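Local coordinates for L-iditol 2-dehydrogenase (Clostridium scindens, PDB 4OH1), which probably catalyses the NAD+-dependent oxidation of L-iditol or related polyols as a zinc-containing dehydrogenase of the alcohol dehydrogenase family, at residues Lys151-Val156 / Met311-Asp316; Leu159-Ser164 / Gly183-Met188; Phe6-Arg11 / Thr20-Glu25; Met70-Glu75 / Asn128-Tyr133; Lys104-Cys109 / Cys120-Tyr125. One frame throughout, in Å; residues are numbered along the deposited sequence.

Contact 1 (Lys151-Val156 / Met311-Asp316)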
# COMPACT_ATOMS: atom_id res chain seq x y z
N LYS A 151 -12.71 -7.35 32.21
CA LYS A 151 -12.78 -8.69 31.73
C LYS A 151 -12.55 -8.72 30.24
O LYS A 151 -11.83 -9.54 29.73
CB LYS A 151 -14.17 -9.23 32.04
CG LYS A 151 -14.43 -10.62 31.54
CD LYS A 151 -15.84 -11.02 31.96
CE LYS A 151 -16.19 -12.34 31.40
NZ LYS A 151 -17.32 -12.95 32.13
N ASP A 152 -13.19 -7.83 29.52
CA ASP A 152 -13.06 -7.80 28.08
C ASP A 152 -11.73 -7.32 27.63
O ASP A 152 -11.21 -7.81 26.62
CB ASP A 152 -14.11 -6.91 27.49
CG ASP A 152 -15.52 -7.52 27.57
OD1 ASP A 152 -15.72 -8.74 27.83
OD2 ASP A 152 -16.44 -6.73 27.37
N TYR A 153 -11.16 -6.36 28.35
CA TYR A 153 -9.83 -5.81 27.96
C TYR A 153 -8.69 -6.75 28.24
O TYR A 153 -7.60 -6.55 27.76
CB TYR A 153 -9.58 -4.43 28.59
CG TYR A 153 -10.42 -3.33 27.93
CD1 TYR A 153 -11.73 -3.15 28.27
CD2 TYR A 153 -9.88 -2.48 26.97
CE1 TYR A 153 -12.50 -2.18 27.65
CE2 TYR A 153 -10.62 -1.49 26.40
CZ TYR A 153 -11.93 -1.35 26.73
OH TYR A 153 -12.69 -0.39 26.13
N ALA A 154 -8.92 -7.77 29.05
CA ALA A 154 -7.96 -8.84 29.17
C ALA A 154 -7.67 -9.49 27.79
O ALA A 154 -6.66 -10.16 27.61
CB ALA A 154 -8.49 -9.90 30.09
N LEU A 155 -8.59 -9.35 26.85
CA LEU A 155 -8.39 -9.94 25.51
C LEU A 155 -7.72 -8.99 24.56
O LEU A 155 -7.66 -9.31 23.39
CB LEU A 155 -9.69 -10.46 24.90
CG LEU A 155 -9.90 -11.90 25.38
CD1 LEU A 155 -9.86 -12.07 26.91
CD2 LEU A 155 -11.25 -12.30 24.88
N VAL A 156 -7.20 -7.86 25.03
CA VAL A 156 -6.49 -6.95 24.13
C VAL A 156 -5.37 -7.58 23.36
O VAL A 156 -5.20 -7.28 22.13
CB VAL A 156 -6.01 -5.67 24.82
CG1 VAL A 156 -5.01 -4.91 23.98
CG2 VAL A 156 -7.19 -4.74 25.10
N MSE A 311 -10.73 -0.89 19.47
CA MSE A 311 -11.68 -1.86 18.91
C MSE A 311 -12.54 -2.60 19.93
O MSE A 311 -13.65 -3.11 19.64
CB MSE A 311 -10.94 -2.90 18.12
CG MSE A 311 -10.31 -2.37 16.86
SE MSE A 311 -11.66 -1.65 15.59
CE MSE A 311 -12.87 -3.15 15.22
N ILE A 312 -12.03 -2.71 21.12
CA ILE A 312 -12.74 -3.48 22.15
C ILE A 312 -14.20 -3.11 22.20
O ILE A 312 -15.01 -4.01 22.14
CB ILE A 312 -12.10 -3.40 23.54
CG1 ILE A 312 -10.68 -3.97 23.55
CG2 ILE A 312 -12.95 -4.07 24.57
CD1 ILE A 312 -10.60 -5.45 23.42
N PRO A 313 -14.56 -1.82 22.29
CA PRO A 313 -16.02 -1.56 22.33
C PRO A 313 -16.80 -1.98 21.05
O PRO A 313 -18.03 -1.99 21.07
CB PRO A 313 -16.15 -0.04 22.53
CG PRO A 313 -14.76 0.42 22.91
CD PRO A 313 -13.78 -0.59 22.40
N ARG A 314 -16.12 -2.26 19.96
CA ARG A 314 -16.78 -2.75 18.75
C ARG A 314 -16.93 -4.26 18.72
O ARG A 314 -17.55 -4.78 17.84
CB ARG A 314 -15.98 -2.37 17.49
CG ARG A 314 -15.96 -0.84 17.16
CD ARG A 314 -17.34 -0.11 17.21
NE ARG A 314 -17.31 1.09 16.35
CZ ARG A 314 -18.00 2.23 16.52
NH1 ARG A 314 -18.77 2.41 17.57
NH2 ARG A 314 -17.94 3.20 15.60
N MSE A 315 -16.30 -4.98 19.63
CA MSE A 315 -16.30 -6.41 19.60
C MSE A 315 -17.37 -6.85 20.57
O MSE A 315 -17.74 -6.10 21.43
CB MSE A 315 -15.01 -6.99 20.14
CG MSE A 315 -13.77 -6.52 19.53
SE MSE A 315 -13.78 -7.05 17.66
CE MSE A 315 -13.46 -8.94 17.92
N ASP A 316 -17.82 -8.08 20.46
CA ASP A 316 -18.78 -8.63 21.47
C ASP A 316 -18.17 -9.88 22.05
O ASP A 316 -18.16 -10.94 21.40
CB ASP A 316 -20.08 -8.96 20.81
CG ASP A 316 -21.10 -9.57 21.78
OD1 ASP A 316 -20.77 -9.85 22.93
OD2 ASP A 316 -22.24 -9.76 21.37

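Contact 2 (Leu159-Ser164 / Gly183-Met188)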
# COMPACT_ATOMS: atom_id res chain seq x y z
N LEU A 159 -6.52 -9.97 20.56
CA LEU A 159 -7.09 -9.11 19.50
C LEU A 159 -6.01 -8.49 18.64
O LEU A 159 -6.20 -8.40 17.43
CB LEU A 159 -8.03 -8.07 20.05
CG LEU A 159 -8.93 -7.34 19.06
CD1 LEU A 159 -9.96 -8.34 18.38
CD2 LEU A 159 -9.68 -6.29 19.78
N THR A 160 -4.87 -8.10 19.21
CA THR A 160 -3.79 -7.64 18.35
C THR A 160 -3.29 -8.68 17.34
O THR A 160 -2.83 -8.33 16.27
CB THR A 160 -2.54 -7.16 19.12
OG1 THR A 160 -1.91 -8.27 19.79
CG2 THR A 160 -2.88 -6.04 20.14
N VAL A 161 -3.24 -9.94 17.75
CA VAL A 161 -2.86 -11.00 16.87
C VAL A 161 -3.91 -11.19 15.76
O VAL A 161 -3.61 -11.36 14.60
CB VAL A 161 -2.70 -12.32 17.64
CG1 VAL A 161 -2.44 -13.45 16.67
CG2 VAL A 161 -1.51 -12.24 18.60
N ALA A 162 -5.17 -11.15 16.14
CA ALA A 162 -6.21 -11.25 15.20
C ALA A 162 -6.23 -10.06 14.24
O ALA A 162 -6.41 -10.26 13.02
CB ALA A 162 -7.52 -11.39 15.92
N LEU A 163 -6.02 -8.84 14.76
CA LEU A 163 -5.96 -7.67 13.91
C LEU A 163 -4.82 -7.75 12.93
O LEU A 163 -5.00 -7.40 11.77
CB LEU A 163 -5.81 -6.37 14.73
CG LEU A 163 -7.08 -5.88 15.39
CD1 LEU A 163 -6.76 -4.99 16.55
CD2 LEU A 163 -7.93 -5.11 14.44
N SER A 164 -3.65 -8.19 13.36
CA SER A 164 -2.52 -8.29 12.43
C SER A 164 -2.71 -9.30 11.31
O SER A 164 -2.25 -9.08 10.22
CB SER A 164 -1.24 -8.73 13.15
OG SER A 164 -1.03 -7.85 14.21
N GLY A 183 -11.72 -21.57 17.23
CA GLY A 183 -11.34 -21.21 18.58
C GLY A 183 -11.49 -19.72 18.86
O GLY A 183 -12.14 -18.98 18.12
N GLY A 184 -10.85 -19.25 19.92
CA GLY A 184 -11.02 -17.87 20.32
C GLY A 184 -10.53 -16.90 19.28
O GLY A 184 -11.22 -15.93 18.93
N LEU A 185 -9.32 -17.11 18.80
CA LEU A 185 -8.79 -16.26 17.73
C LEU A 185 -9.68 -16.31 16.48
O LEU A 185 -9.90 -15.30 15.83
CB LEU A 185 -7.39 -16.67 17.33
CG LEU A 185 -6.27 -16.17 18.21
CD1 LEU A 185 -4.89 -16.54 17.59
CD2 LEU A 185 -6.36 -14.65 18.50
N GLY A 186 -10.17 -17.50 16.18
CA GLY A 186 -11.13 -17.71 15.13
C GLY A 186 -12.35 -16.84 15.26
O GLY A 186 -12.78 -16.25 14.28
N MSE A 187 -12.92 -16.78 16.47
CA MSE A 187 -14.14 -16.03 16.70
C MSE A 187 -13.82 -14.55 16.58
O MSE A 187 -14.56 -13.79 16.00
CB MSE A 187 -14.72 -16.32 18.07
CG MSE A 187 -15.22 -17.75 18.27
SE MSE A 187 -16.44 -18.34 16.82
CE MSE A 187 -15.17 -19.16 15.58
N MSE A 188 -12.68 -14.13 17.05
CA MSE A 188 -12.30 -12.72 16.86
C MSE A 188 -12.10 -12.37 15.37
O MSE A 188 -12.46 -11.27 14.96
CB MSE A 188 -11.01 -12.40 17.60
CG MSE A 188 -11.15 -12.60 19.09
SE MSE A 188 -9.55 -12.11 20.17
CE MSE A 188 -9.64 -13.73 21.31

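Contact 3 (Phe6-Arg11 / Thr20-Glu25)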
# COMPACT_ATOMS: atom_id res chain seq x y z
N PHE A 6 2.62 -21.17 38.03
CA PHE A 6 3.81 -21.51 37.29
C PHE A 6 3.53 -22.80 36.54
O PHE A 6 2.72 -23.65 36.97
CB PHE A 6 4.97 -21.76 38.26
CG PHE A 6 5.44 -20.53 38.97
CD1 PHE A 6 4.77 -20.07 40.12
CD2 PHE A 6 6.54 -19.82 38.51
CE1 PHE A 6 5.19 -18.92 40.78
CE2 PHE A 6 6.97 -18.65 39.17
CZ PHE A 6 6.29 -18.20 40.30
N VAL A 7 4.19 -22.94 35.42
CA VAL A 7 4.18 -24.18 34.67
C VAL A 7 5.19 -25.03 35.40
O VAL A 7 6.36 -24.65 35.44
CB VAL A 7 4.64 -23.97 33.22
CG1 VAL A 7 4.77 -25.30 32.49
CG2 VAL A 7 3.67 -23.08 32.50
N THR A 8 4.73 -26.14 36.00
CA THR A 8 5.58 -27.06 36.77
C THR A 8 6.08 -28.30 36.00
O THR A 8 7.14 -28.83 36.30
CB THR A 8 4.90 -27.48 38.10
OG1 THR A 8 3.54 -27.88 37.86
CG2 THR A 8 4.89 -26.30 39.09
N SER A 9 5.33 -28.75 34.99
CA SER A 9 5.83 -29.74 34.04
C SER A 9 5.23 -29.51 32.67
O SER A 9 4.17 -28.90 32.55
CB SER A 9 5.44 -31.13 34.50
OG SER A 9 4.03 -31.31 34.36
N ILE A 10 5.89 -30.01 31.63
CA ILE A 10 5.36 -29.95 30.24
C ILE A 10 5.10 -31.37 29.73
O ILE A 10 5.41 -32.34 30.43
CB ILE A 10 6.35 -29.28 29.25
CG1 ILE A 10 7.77 -29.80 29.52
CG2 ILE A 10 6.28 -27.74 29.37
CD1 ILE A 10 8.67 -29.77 28.31
N ARG A 11 4.55 -31.49 28.52
CA ARG A 11 4.21 -32.82 28.00
C ARG A 11 5.44 -33.74 27.96
O ARG A 11 6.42 -33.40 27.30
CB ARG A 11 3.59 -32.75 26.60
CG ARG A 11 3.14 -34.14 26.10
CD ARG A 11 2.12 -34.05 24.97
NE ARG A 11 1.50 -35.35 24.72
CZ ARG A 11 0.60 -35.58 23.77
NH1 ARG A 11 0.21 -34.62 22.95
NH2 ARG A 11 0.08 -36.80 23.64
N THR A 20 1.66 -29.67 33.77
CA THR A 20 0.94 -29.20 34.98
C THR A 20 1.11 -27.70 35.33
O THR A 20 2.10 -27.04 34.97
CB THR A 20 1.40 -30.02 36.18
OG1 THR A 20 2.82 -29.88 36.31
CG2 THR A 20 1.06 -31.47 35.95
N VAL A 21 0.11 -27.14 36.01
CA VAL A 21 0.14 -25.75 36.45
C VAL A 21 -0.16 -25.71 37.92
O VAL A 21 -1.16 -26.28 38.37
CB VAL A 21 -0.90 -24.91 35.72
CG1 VAL A 21 -0.99 -23.55 36.33
CG2 VAL A 21 -0.50 -24.75 34.24
N ASP A 22 0.68 -25.01 38.66
CA ASP A 22 0.48 -25.02 40.10
C ASP A 22 0.72 -23.68 40.69
O ASP A 22 1.57 -22.96 40.23
CB ASP A 22 1.41 -26.01 40.76
CG ASP A 22 1.12 -27.42 40.36
OD1 ASP A 22 0.03 -27.88 40.73
OD2 ASP A 22 2.03 -28.08 39.82
N MSE A 23 -0.03 -23.36 41.72
CA MSE A 23 0.19 -22.11 42.42
C MSE A 23 1.35 -22.23 43.38
O MSE A 23 1.44 -23.22 44.10
CB MSE A 23 -1.04 -21.73 43.21
CG MSE A 23 -0.90 -20.37 43.81
SE MSE A 23 -2.46 -20.02 44.92
CE MSE A 23 -3.81 -19.51 43.60
N MSE A 24 2.23 -21.24 43.41
CA MSE A 24 3.33 -21.17 44.39
C MSE A 24 3.29 -19.82 45.04
O MSE A 24 2.52 -18.94 44.63
CB MSE A 24 4.71 -21.41 43.74
CG MSE A 24 4.78 -22.70 42.99
SE MSE A 24 6.37 -23.08 41.83
CE MSE A 24 7.64 -23.78 43.18
N GLU A 25 4.08 -19.63 46.09
CA GLU A 25 4.22 -18.29 46.63
C GLU A 25 5.37 -17.57 45.93
O GLU A 25 6.35 -18.18 45.51
CB GLU A 25 4.35 -18.23 48.16
CG GLU A 25 4.06 -16.75 48.65
CD GLU A 25 2.77 -16.57 49.49
OE1 GLU A 25 2.91 -16.71 50.74
OE2 GLU A 25 1.66 -16.25 48.92

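Contact 4 (Met70-Glu75 / Asn128-Tyr133). With ZN (zinc ion), chain B.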
# COMPACT_ATOMS: atom_id res chain seq x y z
N MSE A 70 8.14 -22.29 35.70
CA MSE A 70 8.22 -21.14 34.82
C MSE A 70 6.99 -20.26 34.95
O MSE A 70 5.85 -20.74 34.91
CB MSE A 70 8.33 -21.67 33.42
CG MSE A 70 8.70 -20.67 32.42
SE MSE A 70 8.60 -21.54 30.68
CE MSE A 70 6.66 -21.76 30.39
N SER A 71 7.21 -18.97 35.13
CA SER A 71 6.10 -18.02 35.16
C SER A 71 5.46 -17.98 33.79
O SER A 71 6.11 -18.23 32.80
CB SER A 71 6.57 -16.62 35.56
OG SER A 71 7.44 -16.11 34.56
N PHE A 72 4.17 -17.67 33.72
CA PHE A 72 3.55 -17.53 32.42
C PHE A 72 2.35 -16.60 32.49
O PHE A 72 1.96 -16.14 33.58
CB PHE A 72 3.19 -18.90 31.80
CG PHE A 72 2.09 -19.64 32.53
CD1 PHE A 72 2.21 -19.98 33.86
CD2 PHE A 72 0.94 -20.01 31.86
CE1 PHE A 72 1.20 -20.62 34.52
CE2 PHE A 72 -0.08 -20.68 32.51
CZ PHE A 72 0.03 -20.97 33.85
N GLY A 73 1.77 -16.34 31.33
CA GLY A 73 0.54 -15.54 31.22
C GLY A 73 0.95 -14.27 30.54
O GLY A 73 1.89 -13.63 30.97
N HIS A 74 0.29 -13.92 29.45
CA HIS A 74 0.61 -12.69 28.75
C HIS A 74 -0.64 -11.91 28.25
O HIS A 74 -0.53 -11.02 27.40
CB HIS A 74 1.55 -13.03 27.60
CG HIS A 74 0.89 -13.86 26.57
ND1 HIS A 74 0.68 -15.21 26.73
CD2 HIS A 74 0.28 -13.52 25.41
CE1 HIS A 74 0.00 -15.68 25.71
NE2 HIS A 74 -0.24 -14.68 24.89
N GLU A 75 -1.81 -12.25 28.77
CA GLU A 75 -3.04 -11.63 28.38
C GLU A 75 -3.70 -11.14 29.65
O GLU A 75 -4.18 -11.96 30.43
CB GLU A 75 -3.93 -12.61 27.65
CG GLU A 75 -3.28 -13.28 26.44
CD GLU A 75 -4.25 -14.21 25.63
OE1 GLU A 75 -5.40 -14.49 26.05
OE2 GLU A 75 -3.86 -14.63 24.54
N ASN A 128 4.28 -12.84 33.31
CA ASN A 128 3.75 -12.99 34.65
C ASN A 128 2.33 -12.65 34.74
O ASN A 128 1.87 -12.21 35.76
CB ASN A 128 4.47 -12.07 35.56
CG ASN A 128 5.88 -12.40 35.61
OD1 ASN A 128 6.28 -13.44 36.12
ND2 ASN A 128 6.67 -11.57 35.00
N GLY A 129 1.61 -12.90 33.66
CA GLY A 129 0.20 -12.63 33.62
C GLY A 129 -0.58 -13.28 34.71
O GLY A 129 -1.50 -12.68 35.23
N PHE A 130 -0.21 -14.51 35.06
CA PHE A 130 -0.93 -15.29 36.04
C PHE A 130 -0.35 -15.11 37.47
O PHE A 130 -0.05 -16.06 38.21
CB PHE A 130 -0.94 -16.74 35.59
CG PHE A 130 -1.78 -16.98 34.37
CD1 PHE A 130 -3.15 -16.70 34.39
CD2 PHE A 130 -1.23 -17.51 33.22
CE1 PHE A 130 -3.92 -16.92 33.27
CE2 PHE A 130 -2.01 -17.73 32.10
CZ PHE A 130 -3.37 -17.43 32.14
N SER A 131 -0.28 -13.85 37.84
CA SER A 131 0.29 -13.37 39.05
C SER A 131 -0.63 -12.27 39.59
O SER A 131 -1.21 -11.54 38.84
CB SER A 131 1.65 -12.81 38.67
OG SER A 131 2.34 -12.51 39.81
N GLU A 132 -0.74 -12.12 40.88
CA GLU A 132 -1.60 -11.07 41.42
C GLU A 132 -1.03 -9.68 41.19
O GLU A 132 -1.79 -8.73 41.08
CB GLU A 132 -1.80 -11.28 42.91
CG GLU A 132 -2.71 -12.46 43.21
CD GLU A 132 -2.86 -12.66 44.70
OE1 GLU A 132 -1.82 -12.58 45.43
OE2 GLU A 132 -4.02 -12.94 45.11
N TYR A 133 0.30 -9.57 41.10
CA TYR A 133 0.94 -8.29 40.81
C TYR A 133 2.05 -8.55 39.84
O TYR A 133 2.80 -9.51 39.99
CB TYR A 133 1.54 -7.63 42.08
CG TYR A 133 0.50 -7.29 43.12
CD1 TYR A 133 0.06 -8.23 44.01
CD2 TYR A 133 -0.12 -6.05 43.12
CE1 TYR A 133 -0.93 -7.94 44.91
CE2 TYR A 133 -1.11 -5.75 44.03
CZ TYR A 133 -1.49 -6.68 44.91
OH TYR A 133 -2.49 -6.40 45.79
ZN ZN B . -2.15 -14.29 23.42
O HOH W 1 2.84 -10.83 31.08
O HOH W 2 -3.06 -14.81 21.27
O HOH W 3 -0.32 -14.28 21.89

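Contact 5 (Lys104-Cys109 / Cys120-Tyr125). With ZN (zinc ion), chain C.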
# COMPACT_ATOMS: atom_id res chain seq x y z
N LYS A 104 8.98 -6.79 25.34
CA LYS A 104 9.82 -5.63 25.59
C LYS A 104 10.81 -5.43 24.44
O LYS A 104 11.75 -6.21 24.26
CB LYS A 104 10.60 -5.82 26.89
CG LYS A 104 11.53 -4.65 27.27
CD LYS A 104 10.78 -3.36 27.35
CE LYS A 104 11.56 -2.26 27.98
NZ LYS A 104 12.72 -1.94 27.15
N TYR A 105 10.62 -4.34 23.70
CA TYR A 105 11.51 -4.02 22.60
C TYR A 105 12.75 -3.26 23.11
O TYR A 105 12.64 -2.46 24.03
CB TYR A 105 10.74 -3.15 21.59
CG TYR A 105 9.38 -3.72 21.30
CD1 TYR A 105 9.23 -5.05 20.89
CD2 TYR A 105 8.23 -2.95 21.45
CE1 TYR A 105 7.98 -5.61 20.64
CE2 TYR A 105 6.95 -3.50 21.19
CZ TYR A 105 6.84 -4.83 20.77
OH TYR A 105 5.63 -5.42 20.49
N CYS A 106 13.92 -3.49 22.53
CA CYS A 106 15.14 -2.88 23.06
C CYS A 106 15.32 -1.46 22.52
O CYS A 106 16.05 -0.64 23.11
CB CYS A 106 16.36 -3.73 22.70
SG CYS A 106 16.94 -3.49 21.02
N GLY A 107 14.71 -1.16 21.38
CA GLY A 107 14.76 0.20 20.85
C GLY A 107 16.12 0.58 20.34
O GLY A 107 16.31 1.73 19.95
N CYS A 108 17.06 -0.35 20.30
CA CYS A 108 18.37 0.02 19.79
C CYS A 108 19.09 -1.04 18.98
O CYS A 108 20.29 -0.96 18.84
CB CYS A 108 19.28 0.58 20.93
SG CYS A 108 19.56 -0.55 22.26
N CYS A 109 18.33 -1.96 18.41
CA CYS A 109 18.79 -2.85 17.34
C CYS A 109 18.21 -2.39 15.96
O CYS A 109 17.33 -1.47 15.87
CB CYS A 109 18.36 -4.31 17.64
SG CYS A 109 16.59 -4.65 17.29
N CYS A 120 12.34 -7.67 16.98
CA CYS A 120 13.47 -7.16 17.82
C CYS A 120 14.54 -8.24 18.04
O CYS A 120 14.22 -9.35 18.46
CB CYS A 120 12.97 -6.61 19.20
SG CYS A 120 14.36 -6.26 20.34
N SER A 121 15.81 -7.90 17.80
CA SER A 121 16.94 -8.82 18.14
C SER A 121 17.25 -9.08 19.59
O SER A 121 17.91 -10.05 19.88
CB SER A 121 18.26 -8.28 17.60
OG SER A 121 18.15 -8.08 16.24
N ASN A 122 16.93 -8.16 20.48
CA ASN A 122 17.16 -8.35 21.92
C ASN A 122 15.83 -8.39 22.65
O ASN A 122 15.65 -7.77 23.70
CB ASN A 122 17.98 -7.21 22.48
CG ASN A 122 19.24 -7.00 21.72
OD1 ASN A 122 19.53 -5.91 21.26
ND2 ASN A 122 19.95 -8.07 21.51
N MSE A 123 14.93 -9.16 22.08
CA MSE A 123 13.56 -9.17 22.55
C MSE A 123 13.52 -9.62 24.00
O MSE A 123 14.17 -10.57 24.35
CB MSE A 123 12.77 -10.13 21.68
CG MSE A 123 11.29 -10.20 22.07
SE MSE A 123 10.30 -8.62 21.45
CE MSE A 123 10.10 -9.28 19.58
N GLY A 124 12.79 -8.91 24.85
CA GLY A 124 12.52 -9.34 26.23
C GLY A 124 11.07 -9.82 26.28
O GLY A 124 10.24 -9.35 25.47
N TYR A 125 10.77 -10.77 27.17
CA TYR A 125 9.40 -11.27 27.37
C TYR A 125 9.06 -11.26 28.85
O TYR A 125 9.76 -11.89 29.61
CB TYR A 125 9.25 -12.69 26.85
CG TYR A 125 9.67 -12.90 25.41
CD1 TYR A 125 8.77 -12.74 24.38
CD2 TYR A 125 10.97 -13.29 25.08
CE1 TYR A 125 9.12 -12.93 23.05
CE2 TYR A 125 11.35 -13.48 23.74
CZ TYR A 125 10.40 -13.31 22.73
OH TYR A 125 10.71 -13.50 21.41
ZN ZN C . 15.47 -4.31 19.36
O HOH W 4 14.32 -5.52 25.04

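Contact 1 (Lys151-Val156 / Met311-Asp316)
Ile312 spreads over one face of the Tyr153 ring, and this overlap makes up most of the contact. Its CG2 methyl forms a CH-pi contact, 3.7 Å from the ring centroid and only 16° off the ring normal, leaning toward the CZ and CE1 side. The rest of the branched side chain covers the neighbouring rim: CB of Ile312 lies 3.7 Å from CE2 of Tyr153, while CG1 touches CE2 and CD2. With CG2 anti to the backbone N and CG1 beside it (chi1 -62°), both branches of the isoleucine are used. CG2 serves the ring, and CG1 carries CD1 on to Val156, where Ile312 CD1 meets Val156 CG2 at 3.9 Å. The same CD1 also grazes the carbonyl O of Asp152, an atom engaged within its own segment by Leu155 N. Beyond the ring, the Tyr153 hydroxyl reaches Pro313, its OH 3.9 Å from CD.

Tyr153 to Val156 form a type I turn that leads into helix 156-168, where Glu157 is a ligand of the zinc held by His74 and Glu75. Residues 312-314 form a short 3-10 turn after helix 305-311. Leu159 and Phe317 also pack against Ile312, and Arg314 on the same turn makes a salt bridge to Asp220 of the second subunit. The contact thus joins the turn before helix 156-168 to the one after helix 305-311.

Between the two segments the contact is van der Waals and CH-pi in character, even where the polar atoms Asp152 O and Tyr153 OH take part, and so depends on close fit rather than on directional polar bonds.

Contact 2 (Leu159-Ser164 / Gly183-Met188)
Met188 reaches across to the start of the facing segment, where its selenium lies 3.7 Å from Leu159 N and 4.2 Å from Leu159 CD1. The side chain leaves with CG beside the backbone N and runs straight through chi2 (-177°), which carries SE out to Leu159. Nearer its root, CB of Met188 rests 4.0 Å from CB of Ala162. The small alanine is also where the backbones come closest, its CA 6.2 Å from CA of Leu185.

Helix 184-188 crosses helix 159-164 at -57°, the segment axes 9.4 Å apart. Gly183 is the N-cap of the former, and with Gly186 it belongs to a glycine pattern consistent with the GxGxxG turn of a Rossmann fold, in which the first beta-strand passes into the helix beside the dinucleotide. That strand here would be 176-180.

Leu185 supplies the other large contribution. Its two methyls divide the work: CD1 lies 4.0 Å from CG1 of Val161, the two side chains crossing at about a right angle, while CD2 turns to CB of Ala162 at 4.3 Å. Ala162 therefore sits between Leu185 and Met188 and touches both. Further along helix 184-194, Leu189 and Leu192 carry the apolar seam onward against Ala162, and Leu192 also meets Leu159. Leu163 of helix 156-168 also packs against Tyr173 of the second subunit.

Contact 3 (Phe6-Arg11 / Thr20-Glu25)
Phe6 and Asp22 exchange two backbone hydrogen bonds of 3.0 Å as an antiparallel pair, Val7 and Val21 form the adjoining non-hydrogen-bonded pair, and the register then slips by one at a beta bulge before Ser9 pairs with Thr20, the segment axes lying at 129°. Thr8, the residue within the bulge, gives its N-H to Thr20 O from above the carbonyl plane. Its hydroxyl joins a polar cluster: OG1 of Thr8 lies 2.6 Å from OG1 of Thr20 and makes a very short bond to Asp22 OD2. Thr20 OG1 is in turn hydrogen-bonded to Ser9 OG at 2.7 Å. The three hydroxyls each lie between the backbone N and the carbonyl carbon (chi1 48° for Thr8), which turns them toward one another.

These strands form the N-terminal hairpin of a three-stranded antiparallel sheet, in which strand 2-9 lies between strand 20-26 and strand 70-71. Val7 and Val21 occupy the face that packs on Leu53 of helix 48-54 and on Phe72. On the face that carries Asp22, the Phe6 ring meets Met24 in an oblique Met-aromatic contact, SE 3.8 Å from CD1, and the two side chains cross at about a right angle.

Contact 4 (Met70-Glu75 / Asn128-Tyr133)
Phe72 and Gly73 hold Phe130 and Gly129 through two backbone hydrogen bonds. Phe130 N donates to Phe72 O at 3.1 Å, nearly straight (166°) and in the carbonyl plane. Gly129 N reaches Gly73 O at 2.8 Å, but from well above that carbonyl's plane. A water also donates to Gly73 O and accepts a weak bond from Asn128 N, so the glycine carbonyl is gripped from two quarters.

The packing is aromatic and close. CD2 of Phe130 sits over one face of the Phe72 ring, 3.4 Å from CE2, with the two planes inclined at 49°, an oblique pair. That same CD2 is 3.3 Å from CA of Gly73, and the backbones pass close enough that the CA atoms of Gly73 and Gly129 are 3.8 Å apart, an approach that two glycines permit. CB of Ser71 also touches OD1 of Asn128, while the serine hydroxyl is hydrogen-bonded to Met127 O.

Metal coordination follows directly along the chain. His74 gives NE2 to the zinc at 2.4 Å and Glu75 gives OE2 at 2.1 Å, the histidine placed with CG between its backbone N and carbonyl carbon (chi1 66°). Two waters are also bound; Lys344 forms a salt bridge with Glu75 OE1. With Glu157 and Cys46, here oxidised to cysteinesulfonic acid, these residues bind a zinc that probably corresponds to the catalytic zinc of medium-chain dehydrogenases.

Contact 5 (Lys104-Cys109 / Cys120-Tyr125)
Cys106, Cys109 and Cys120 converge on one zinc ion, and the tightest packing is around it. SG of Cys106 and SG of Cys109 each lie 2.4 Å from the metal; Cys112 supplies the fourth thiolate. Backbone N-H groups turn toward the sulfurs: Cys106 N donates to Cys120 SG at 3.6 Å, Ser121 N to Cys109 SG at 3.4 Å, and within its own segment Cys108 N to Cys106 SG. Such bonds probably ease the negative charge gathered on the thiolates. Cys120 SG is anti to its backbone N (chi1 170°), which extends it toward the metal and the N-H of Cys106.

Away from the metal, a two-stranded antiparallel ladder closes the loop, Lys104 N and Gly124 O 2.9 Å apart with an almost linear bond (177°). Met123 runs beside Tyr105 and points the same way, its SE 3.8 Å from CD1 in an oblique Met-aromatic contact.

The outer side is looser. A water bridges Lys104 O and Asn122 O, and the side chains of exposed Ser121 and Asn122 touch the cysteines by their CB atoms and oxygens, at longer range. Met90 of the third subunit lies against Asn122, and Trp290 of the fourth against Tyr125. The four-cysteine loop matches the structural zinc lobe of medium-chain alcohol dehydrogenases, a site separate from the catalytic one.

Contact 4 supplies two ligands of the probably catalytic zinc, and contacts 2 and 1 lie progressively farther from it: the side chain of Val161 in contact 2 is about 5 Å from the ion and that of Val156 in contact 1 about 10 Å. Contacts 1 and 2 pack directly, Met315 CE being 3.6 Å from Leu159 CD1, and contact 1 meets contact 4 where Ala154 O lies 3.7 Å from Glu75 CB. Contact 3 borders contact 4 through its sheet, Val7 N probably hydrogen-bonded to Met70 O at 2.8 Å. Contact 5 holds the second zinc; its segments fall between those of contact 4 in sequence, yet their centres are 20 Å apart.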